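PDB 2HEK: HD domain-containing protein from Aquifex aeolicus, which binds zinc and, at sites separate from the metal, GDP, and may be a dGTPase, as assigned to its HD-domain family, though its function is unproven. Local coordinates for residues K281-Y292 with K350-W361. Numbering follows the deposited sequence.
With GDP (guanosine-5'-diphosphate), chain G.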
ATOM      1  N   LYS A 281      27.961 -13.247 -19.570  1.00 40.48           N
ATOM      2  CA  LYS A 281      29.022 -12.848 -20.502  1.00 43.70           C
ATOM      3  C   LYS A 281      28.436 -11.996 -21.642  1.00 43.41           C
ATOM      4  O   LYS A 281      29.000 -11.964 -22.731  1.00 42.70           O
ATOM      5  CB  LYS A 281      29.753 -14.075 -21.056  1.00 43.80           C
ATOM      6  CG  LYS A 281      30.461 -14.928 -20.017  1.00 45.79           C
ATOM      7  CD  LYS A 281      31.341 -15.983 -20.672  1.00 49.48           C
ATOM      8  CE  LYS A 281      31.941 -16.947 -19.663  1.00 55.47           C
ATOM      9  NZ  LYS A 281      32.085 -18.317 -20.228  1.00 59.64           N
ATOM     10  N   HIS A 282      27.304 -11.326 -21.367  1.00 41.01           N
ATOM     11  CA  HIS A 282      26.672 -10.425 -22.333  1.00 38.74           C
ATOM     12  C   HIS A 282      27.662  -9.315 -22.697  1.00 39.38           C
ATOM     13  O   HIS A 282      28.494  -8.925 -21.866  1.00 40.17           O
ATOM     14  CB  HIS A 282      25.353  -9.811 -21.758  1.00 35.59           C
ATOM     15  CG  HIS A 282      25.535  -9.011 -20.498  1.00 34.73           C
ATOM     16  ND1 HIS A 282      25.927  -7.686 -20.502  1.00 35.64           N
ATOM     17  CD2 HIS A 282      25.300  -9.324 -19.200  1.00 34.06           C
ATOM     18  CE1 HIS A 282      26.005  -7.242 -19.257  1.00 32.06           C
ATOM     19  NE2 HIS A 282      25.616  -8.215 -18.446  1.00 35.11           N
ATOM     20  N   PHE A 283      27.563  -8.791 -23.918  1.00 41.35           N
ATOM     21  CA  PHE A 283      28.356  -7.616 -24.277  1.00 42.17           C
ATOM     22  C   PHE A 283      28.133  -6.530 -23.234  1.00 43.85           C
ATOM     23  O   PHE A 283      27.018  -6.360 -22.698  1.00 44.49           O
ATOM     24  CB  PHE A 283      28.029  -7.115 -25.681  1.00 43.28           C
ATOM     25  CG  PHE A 283      28.596  -7.974 -26.813  1.00 44.56           C
ATOM     26  CD1 PHE A 283      29.057  -9.263 -26.591  1.00 44.94           C
ATOM     27  CD2 PHE A 283      28.631  -7.478 -28.107  1.00 46.57           C
ATOM     28  CE1 PHE A 283      29.556 -10.039 -27.648  1.00 46.45           C
ATOM     29  CE2 PHE A 283      29.129  -8.241 -29.180  1.00 47.64           C
ATOM     30  CZ  PHE A 283      29.595  -9.527 -28.951  1.00 45.22           C
ATOM     31  N   LYS A 284      29.202  -5.823 -22.912  1.00 44.37           N
ATOM     32  CA  LYS A 284      29.166  -4.817 -21.865  1.00 46.78           C
ATOM     33  C   LYS A 284      28.865  -3.427 -22.465  1.00 46.91           C
ATOM     34  O   LYS A 284      29.315  -3.112 -23.559  1.00 47.65           O
ATOM     35  CB  LYS A 284      30.490  -4.863 -21.119  1.00 51.20           C
ATOM     36  CG  LYS A 284      30.631  -3.884 -19.985  1.00 57.31           C
ATOM     37  CD  LYS A 284      31.748  -4.341 -19.058  1.00 62.74           C
ATOM     38  CE  LYS A 284      31.755  -3.551 -17.761  1.00 67.07           C
ATOM     39  NZ  LYS A 284      32.673  -4.188 -16.768  1.00 69.75           N
ATOM     40  N   THR A 285      28.088  -2.609 -21.761  1.00 45.75           N
ATOM     41  CA  THR A 285      27.720  -1.285 -22.266  1.00 42.93           C
ATOM     42  C   THR A 285      28.961  -0.378 -22.304  1.00 42.94           C
ATOM     43  O   THR A 285      29.583  -0.123 -21.280  1.00 42.15           O
ATOM     44  CB  THR A 285      26.611  -0.608 -21.403  1.00 42.01           C
ATOM     45  OG1 THR A 285      25.501  -1.510 -21.260  1.00 43.03           O
ATOM     46  CG2 THR A 285      26.119   0.647 -22.073  1.00 39.34           C
ATOM     47  N   LEU A 286      29.315   0.095 -23.483  1.00 41.90           N
ATOM     48  CA  LEU A 286      30.435   1.045 -23.591  1.00 45.43           C
ATOM     49  C   LEU A 286      29.918   2.486 -23.510  1.00 46.09           C
ATOM     50  O   LEU A 286      30.484   3.322 -22.818  1.00 48.94           O
ATOM     51  CB  LEU A 286      31.191   0.808 -24.906  1.00 42.94           C
ATOM     52  CG  LEU A 286      32.406   1.693 -25.252  1.00 46.97           C
ATOM     53  CD1 LEU A 286      33.504   1.574 -24.197  1.00 43.96           C
ATOM     54  CD2 LEU A 286      32.910   1.285 -26.616  1.00 45.81           C
ATOM     55  N   LEU A 287      28.826   2.757 -24.216  1.00 46.14           N
ATOM     56  CA  LEU A 287      28.241   4.079 -24.261  1.00 44.82           C
ATOM     57  C   LEU A 287      26.725   3.978 -24.142  1.00 41.76           C
ATOM     58  O   LEU A 287      26.092   3.178 -24.834  1.00 40.60           O
ATOM     59  CB  LEU A 287      28.583   4.757 -25.597  1.00 45.79           C
ATOM     60  CG  LEU A 287      28.016   6.162 -25.837  1.00 48.00           C
ATOM     61  CD1 LEU A 287      28.641   7.141 -24.869  1.00 48.66           C
ATOM     62  CD2 LEU A 287      28.193   6.622 -27.300  1.00 47.85           C
ATOM     63  N   SER A 288      26.134   4.857 -23.340  1.00 36.96           N
ATOM     64  CA  SER A 288      24.689   4.982 -23.269  1.00 37.75           C
ATOM     65  C   SER A 288      24.468   6.460 -23.267  1.00 38.29           C
ATOM     66  O   SER A 288      24.898   7.156 -22.346  1.00 42.25           O
ATOM     67  CB  SER A 288      24.089   4.340 -22.015  1.00 37.24           C
ATOM     68  OG  SER A 288      22.717   4.678 -21.868  1.00 39.30           O
ATOM     69  N   THR A 289      23.842   6.992 -24.311  1.00 38.02           N
ATOM     70  CA  THR A 289      23.680   8.414 -24.355  1.00 39.44           C
ATOM     71  C   THR A 289      22.388   8.870 -25.020  1.00 39.02           C
ATOM     72  O   THR A 289      21.756   8.114 -25.765  1.00 40.83           O
ATOM     73  CB  THR A 289      24.853   9.050 -25.115  1.00 39.07           C
ATOM     74  OG1 THR A 289      24.743  10.472 -25.062  1.00 41.68           O
ATOM     75  CG2 THR A 289      24.861   8.576 -26.565  1.00 35.20           C
ATOM     76  N   GLU A 290      22.038  10.132 -24.766  1.00 38.64           N
ATOM     77  CA  GLU A 290      20.851  10.719 -25.358  1.00 41.70           C
ATOM     78  C   GLU A 290      21.220  11.550 -26.589  1.00 43.42           C
ATOM     79  O   GLU A 290      20.351  12.147 -27.214  1.00 48.07           O
ATOM     80  CB  GLU A 290      20.132  11.614 -24.348  1.00 47.65           C
ATOM     81  CG  GLU A 290      19.425  10.771 -23.321  1.00 54.72           C
ATOM     82  CD  GLU A 290      18.973  11.578 -22.131  1.00 60.02           C
ATOM     83  OE1 GLU A 290      18.141  12.492 -22.285  1.00 60.81           O
ATOM     84  OE2 GLU A 290      19.454  11.280 -21.016  1.00 63.10           O
ATOM     85  N   ASN A 291      22.521  11.606 -26.922  1.00 42.89           N
ATOM     86  CA  ASN A 291      23.043  12.518 -27.935  1.00 40.38           C
ATOM     87  C   ASN A 291      23.392  11.725 -29.161  1.00 38.34           C
ATOM     88  O   ASN A 291      24.366  10.974 -29.134  1.00 37.94           O
ATOM     89  CB  ASN A 291      24.271  13.211 -27.333  1.00 42.79           C
ATOM     90  CG  ASN A 291      25.044  14.074 -28.332  1.00 45.07           C
ATOM     91  OD1 ASN A 291      25.040  13.849 -29.539  1.00 43.63           O
ATOM     92  ND2 ASN A 291      25.723  15.067 -27.803  1.00 47.08           N
ATOM     93  N   TYR A 292      22.608  11.880 -30.225  1.00 40.91           N
ATOM     94  CA  TYR A 292      22.801  11.093 -31.435  1.00 46.48           C
ATOM     95  C   TYR A 292      24.169  11.333 -32.063  1.00 48.80           C
ATOM     96  O   TYR A 292      24.767  10.402 -32.617  1.00 47.68           O
ATOM     97  CB  TYR A 292      21.714  11.357 -32.458  1.00 56.12           C
ATOM     98  CG  TYR A 292      21.779  10.434 -33.669  1.00 52.28           C
ATOM     99  CD1 TYR A 292      21.222   9.151 -33.623  1.00 55.30           C
ATOM    100  CD2 TYR A 292      22.389  10.844 -34.871  1.00 56.73           C
ATOM    101  CE1 TYR A 292      21.262   8.289 -34.738  1.00 55.59           C
ATOM    102  CE2 TYR A 292      22.426   9.988 -36.001  1.00 57.58           C
ATOM    103  CZ  TYR A 292      21.860   8.720 -35.918  1.00 54.41           C
ATOM    104  OH  TYR A 292      21.887   7.866 -37.007  1.00 57.79           O
ATOM    105  N   LYS A 350      14.844   9.107 -25.929  1.00 39.32           N
ATOM    106  CA  LYS A 350      15.830   8.828 -27.001  1.00 42.75           C
ATOM    107  C   LYS A 350      17.081   8.306 -26.359  1.00 38.17           C
ATOM    108  O   LYS A 350      17.728   9.032 -25.615  1.00 38.74           O
ATOM    109  CB  LYS A 350      16.168  10.119 -27.762  1.00 46.14           C
ATOM    110  CG  LYS A 350      15.074  10.601 -28.709  1.00 50.89           C
ATOM    111  CD  LYS A 350      15.297  12.067 -29.127  1.00 53.82           C
ATOM    112  CE  LYS A 350      16.294  12.208 -30.271  1.00 58.94           C
ATOM    113  NZ  LYS A 350      15.686  11.769 -31.577  1.00 63.66           N
ATOM    114  N   LEU A 351      17.443   7.051 -26.628  1.00 36.34           N
ATOM    115  CA  LEU A 351      18.626   6.483 -26.013  1.00 35.36           C
ATOM    116  C   LEU A 351      19.412   5.734 -27.057  1.00 36.02           C
ATOM    117  O   LEU A 351      18.830   4.987 -27.867  1.00 34.40           O
ATOM    118  CB  LEU A 351      18.247   5.523 -24.856  1.00 38.71           C
ATOM    119  CG  LEU A 351      17.647   6.117 -23.563  1.00 41.65           C
ATOM    120  CD1 LEU A 351      16.823   5.047 -22.820  1.00 44.80           C
ATOM    121  CD2 LEU A 351      18.725   6.667 -22.643  1.00 44.34           C
ATOM    122  N   TYR A 352      20.731   5.900 -27.028  1.00 33.78           N
ATOM    123  CA  TYR A 352      21.592   5.210 -27.999  1.00 36.74           C
ATOM    124  C   TYR A 352      22.626   4.472 -27.217  1.00 34.52           C
ATOM    125  O   TYR A 352      23.257   5.032 -26.345  1.00 37.98           O
ATOM    126  CB  TYR A 352      22.249   6.224 -28.975  1.00 42.32           C
ATOM    127  CG  TYR A 352      21.219   7.177 -29.497  1.00 38.82           C
ATOM    128  CD1 TYR A 352      21.047   8.420 -28.903  1.00 39.75           C
ATOM    129  CD2 TYR A 352      20.358   6.792 -30.514  1.00 38.59           C
ATOM    130  CE1 TYR A 352      20.063   9.285 -29.356  1.00 39.57           C
ATOM    131  CE2 TYR A 352      19.358   7.624 -30.939  1.00 40.95           C
ATOM    132  CZ  TYR A 352      19.243   8.880 -30.366  1.00 38.78           C
ATOM    133  OH  TYR A 352      18.251   9.712 -30.791  1.00 44.13           O
ATOM    134  N   ARG A 353      22.771   3.188 -27.492  1.00 34.36           N
ATOM    135  CA  ARG A 353      23.694   2.388 -26.715  1.00 34.82           C
ATOM    136  C   ARG A 353      24.715   1.726 -27.614  1.00 35.09           C
ATOM    137  O   ARG A 353      24.382   1.296 -28.712  1.00 35.39           O
ATOM    138  CB  ARG A 353      22.954   1.304 -25.889  1.00 31.01           C
ATOM    139  CG  ARG A 353      22.536   1.805 -24.497  1.00 33.93           C
ATOM    140  CD  ARG A 353      21.321   2.693 -24.555  1.00 32.41           C
ATOM    141  NE  ARG A 353      20.827   2.949 -23.188  1.00 35.13           N
ATOM    142  CZ  ARG A 353      19.796   2.311 -22.621  1.00 34.24           C
ATOM    143  NH1 ARG A 353      19.101   1.388 -23.306  1.00 30.57           N
ATOM    144  NH2 ARG A 353      19.442   2.629 -21.366  1.00 31.75           N
ATOM    145  N   ILE A 354      25.936   1.617 -27.123  1.00 36.54           N
ATOM    146  CA  ILE A 354      26.951   0.785 -27.811  1.00 37.56           C
ATOM    147  C   ILE A 354      27.445  -0.252 -26.819  1.00 32.76           C
ATOM    148  O   ILE A 354      27.799   0.070 -25.685  1.00 37.33           O
ATOM    149  CB  ILE A 354      28.163   1.610 -28.362  1.00 38.26           C
ATOM    150  CG1 ILE A 354      27.685   2.677 -29.349  1.00 40.64           C
ATOM    151  CG2 ILE A 354      29.180   0.691 -29.074  1.00 36.36           C
ATOM    152  CD1 ILE A 354      28.794   3.671 -29.790  1.00 39.89           C
ATOM    153  N   TYR A 355      27.453  -1.495 -27.253  1.00 33.19           N
ATOM    154  CA  TYR A 355      27.887  -2.600 -26.414  1.00 36.66           C
ATOM    155  C   TYR A 355      29.089  -3.272 -27.071  1.00 39.35           C
ATOM    156  O   TYR A 355      29.108  -3.415 -28.295  1.00 39.82           O
ATOM    157  CB  TYR A 355      26.775  -3.650 -26.373  1.00 34.90           C
ATOM    158  CG  TYR A 355      25.462  -3.157 -25.776  1.00 34.10           C
ATOM    159  CD1 TYR A 355      24.428  -2.747 -26.595  1.00 34.05           C
ATOM    160  CD2 TYR A 355      25.266  -3.126 -24.380  1.00 34.60           C
ATOM    161  CE1 TYR A 355      23.183  -2.311 -26.061  1.00 34.27           C
ATOM    162  CE2 TYR A 355      24.032  -2.703 -23.835  1.00 34.08           C
ATOM    163  CZ  TYR A 355      23.008  -2.290 -24.689  1.00 33.78           C
ATOM    164  OH  TYR A 355      21.788  -1.861 -24.199  1.00 33.32           O
ATOM    165  N   VAL A 356      30.036  -3.739 -26.261  1.00 41.77           N
ATOM    166  CA  VAL A 356      31.195  -4.475 -26.782  1.00 45.83           C
ATOM    167  C   VAL A 356      31.470  -5.782 -26.041  1.00 47.36           C
ATOM    168  O   VAL A 356      31.250  -5.884 -24.834  1.00 48.03           O
ATOM    169  CB  VAL A 356      32.485  -3.612 -26.761  1.00 46.87           C
ATOM    170  CG1 VAL A 356      32.307  -2.391 -27.611  1.00 49.61           C
ATOM    171  CG2 VAL A 356      32.821  -3.193 -25.356  1.00 47.70           C
ATOM    172  N   ASP A 357      31.949  -6.777 -26.785  1.00 50.47           N
ATOM    173  CA  ASP A 357      32.480  -8.015 -26.212  1.00 50.74           C
ATOM    174  C   ASP A 357      33.233  -7.706 -24.926  1.00 49.69           C
ATOM    175  O   ASP A 357      34.071  -6.812 -24.895  1.00 47.54           O
ATOM    176  CB  ASP A 357      33.404  -8.682 -27.232  1.00 53.27           C
ATOM    177  CG  ASP A 357      33.804 -10.096 -26.837  1.00 55.78           C
ATOM    178  OD1 ASP A 357      33.512 -11.026 -27.627  1.00 58.23           O
ATOM    179  OD2 ASP A 357      34.399 -10.272 -25.748  1.00 54.71           O
ATOM    180  N   ARG A 358      32.942  -8.435 -23.855  1.00 53.72           N
ATOM    181  CA  ARG A 358      33.530  -8.083 -22.552  1.00 62.45           C
ATOM    182  C   ARG A 358      35.070  -8.216 -22.484  1.00 65.83           C
ATOM    183  O   ARG A 358      35.719  -7.563 -21.660  1.00 65.64           O
ATOM    184  CB  ARG A 358      32.819  -8.802 -21.388  1.00 65.39           C
ATOM    185  CG  ARG A 358      33.102 -10.291 -21.252  1.00 69.16           C
ATOM    186  CD  ARG A 358      32.641 -10.787 -19.886  1.00 74.11           C
ATOM    187  NE  ARG A 358      33.500 -11.845 -19.342  1.00 79.11           N
ATOM    188  CZ  ARG A 358      33.630 -12.114 -18.042  1.00 80.87           C
ATOM    189  NH1 ARG A 358      32.973 -11.400 -17.131  1.00 82.81           N
ATOM    190  NH2 ARG A 358      34.426 -13.099 -17.644  1.00 83.35           N
ATOM    191  N   GLN A 359      35.642  -9.038 -23.363  1.00 70.40           N
ATOM    192  CA  GLN A 359      37.104  -9.169 -23.470  1.00 81.20           C
ATOM    193  C   GLN A 359      37.762  -7.868 -23.962  1.00 74.84           C
ATOM    194  O   GLN A 359      38.762  -7.417 -23.395  1.00 77.85           O
ATOM    195  CB  GLN A 359      37.485 -10.335 -24.394  1.00 75.56           C
ATOM    196  CG  GLN A 359      37.035 -11.716 -23.915  1.00 82.43           C
ATOM    197  CD  GLN A 359      37.068 -12.778 -25.028  1.00 76.23           C
ATOM    198  OE1 GLN A 359      37.214 -12.462 -26.219  1.00 85.33           O
ATOM    199  NE2 GLN A 359      36.931 -14.042 -24.637  1.00 84.68           N
ATOM    200  N   LEU A 360      37.178  -7.267 -24.998  1.00 76.06           N
ATOM    201  CA  LEU A 360      37.682  -6.030 -25.611  1.00 75.56           C
ATOM    202  C   LEU A 360      37.263  -4.725 -24.929  1.00 74.97           C
ATOM    203  O   LEU A 360      37.601  -3.646 -25.397  1.00 74.22           O
ATOM    204  CB  LEU A 360      37.216  -5.953 -27.060  1.00 75.77           C
ATOM    205  CG  LEU A 360      37.368  -7.145 -27.997  1.00 77.06           C
ATOM    206  CD1 LEU A 360      36.821  -6.729 -29.335  1.00 78.26           C
ATOM    207  CD2 LEU A 360      38.817  -7.607 -28.142  1.00 78.41           C
ATOM    208  N   TRP A 361      36.531  -4.812 -23.832  1.00 75.74           N
ATOM    209  CA  TRP A 361      35.890  -3.631 -23.278  1.00 76.36           C
ATOM    210  C   TRP A 361      36.878  -2.591 -22.751  1.00 80.05           C
ATOM    211  O   TRP A 361      36.732  -1.408 -23.032  1.00 79.59           O
ATOM    212  CB  TRP A 361      34.874  -4.025 -22.209  1.00 79.79           C
ATOM    213  CG  TRP A 361      34.068  -2.886 -21.672  1.00 72.28           C
ATOM    214  CD1 TRP A 361      32.996  -2.279 -22.267  1.00 80.99           C
ATOM    215  CD2 TRP A 361      34.258  -2.227 -20.422  1.00 73.82           C
ATOM    216  NE1 TRP A 361      32.508  -1.282 -21.463  1.00 75.95           N
ATOM    217  CE2 TRP A 361      33.265  -1.227 -20.323  1.00 71.20           C
ATOM    218  CE3 TRP A 361      35.176  -2.381 -19.371  1.00 78.88           C
ATOM    219  CZ2 TRP A 361      33.160  -0.381 -19.212  1.00 74.75           C
ATOM    220  CZ3 TRP A 361      35.074  -1.541 -18.264  1.00 69.34           C
ATOM    221  CH2 TRP A 361      34.067  -0.553 -18.195  1.00 72.35           C
TER
HETATM  222  PB  GDP G 401      26.580  -4.685 -15.355  1.00 69.84           P
HETATM  223  O1B GDP G 401      25.851  -3.399 -15.722  1.00 66.69           O
HETATM  224  O2B GDP G 401      27.889  -4.813 -16.128  1.00 71.52           O
HETATM  225  O3B GDP G 401      26.894  -4.691 -13.860  1.00 72.92           O
HETATM  226  O3A GDP G 401      25.666  -5.959 -15.757  1.00 58.55           O
HETATM  227  PA  GDP G 401      25.380  -7.245 -14.828  1.00 50.17           P
HETATM  228  O1A GDP G 401      26.362  -7.439 -13.704  1.00 49.13           O
HETATM  229  O2A GDP G 401      25.341  -8.479 -15.692  1.00 49.74           O
HETATM  230  O5' GDP G 401      23.892  -7.039 -14.223  1.00 47.64           O
HETATM  231  C5' GDP G 401      23.248  -5.785 -14.051  1.00 46.06           C
HETATM  232  C4' GDP G 401      22.088  -5.872 -13.049  1.00 43.38           C
HETATM  233  O4' GDP G 401      21.458  -7.165 -12.960  1.00 38.53           O
HETATM  234  C3' GDP G 401      22.526  -5.531 -11.650  1.00 45.02           C
HETATM  235  O3' GDP G 401      21.540  -4.554 -11.201  1.00 49.72           O
HETATM  236  C2' GDP G 401      22.256  -6.797 -10.894  1.00 42.35           C
HETATM  237  O2' GDP G 401      21.841  -6.395  -9.611  1.00 52.07           O
HETATM  238  C1' GDP G 401      21.099  -7.442 -11.612  1.00 36.11           C
HETATM  239  N9  GDP G 401      21.091  -8.918 -11.524  1.00 33.75           N
HETATM  240  C8  GDP G 401      20.003  -9.704 -11.469  1.00 33.81           C
HETATM  241  N7  GDP G 401      20.340 -11.010 -11.455  1.00 33.42           N
HETATM  242  C5  GDP G 401      21.681 -11.065 -11.496  1.00 34.28           C
HETATM  243  C6  GDP G 401      22.694 -12.137 -11.486  1.00 33.89           C
HETATM  244  O6  GDP G 401      22.300 -13.294 -11.451  1.00 32.53           O
HETATM  245  N1  GDP G 401      23.999 -11.825 -11.584  1.00 34.89           N
HETATM  246  C2  GDP G 401      24.421 -10.544 -11.639  1.00 35.62           C
HETATM  247  N2  GDP G 401      25.774 -10.309 -11.713  1.00 35.67           N
HETATM  248  N3  GDP G 401      23.530  -9.498 -11.642  1.00 32.98           N
HETATM  249  C4  GDP G 401      22.188  -9.703 -11.570  1.00 34.11           C
HETATM  250  O   HOH W   1      31.015 -10.676 -24.034  1.00 50.83           O
HETATM  251  O   HOH W   2      20.617   4.590 -19.322  1.00 56.71           O
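With CG anti to the backbone N (chi1 -180°) and the chain extended beyond it, Lys284 is laid over one face of the Trp361 indole. Lys284 CE sits 3.6 Å from the centroid of the Trp361 six-membered ring, a CH-pi contact, and Lys284 NZ adds a cation-pi interaction at 4.1 Å from that centroid. At the indole edge, Trp361 NE1 donates to Thr285 O (3.2 Å), approaching from above the carbonyl plane. Replacing Trp361 by alanine is likely to leave the Lys284 ammonium without its aromatic partner and Thr285 O without this donor. Next to Thr285 a classic beta bulge sets Leu286 and Leu287 both opposite Ile354, between antiparallel strands 284-289 and 350-356; Leu286 N and Leu287 N both donate to Ile354 O, at 2.7 and 3.2 Å. Further along, Ser288 OG accepts from Arg353 NE (2.9 Å) in the guanidinium plane, while Arg353 NH1 reaches Phe222 O. Past the strand, the edge of Tyr292 meets the face of Tyr352, planes 79° apart. At the other end His282 donates through ND1 to Phe283 O and through NE2 to GDP O2A (2.8 Å); with both nitrogens acting as donors, the imidazole is probably doubly protonated and cationic beside the diphosphate.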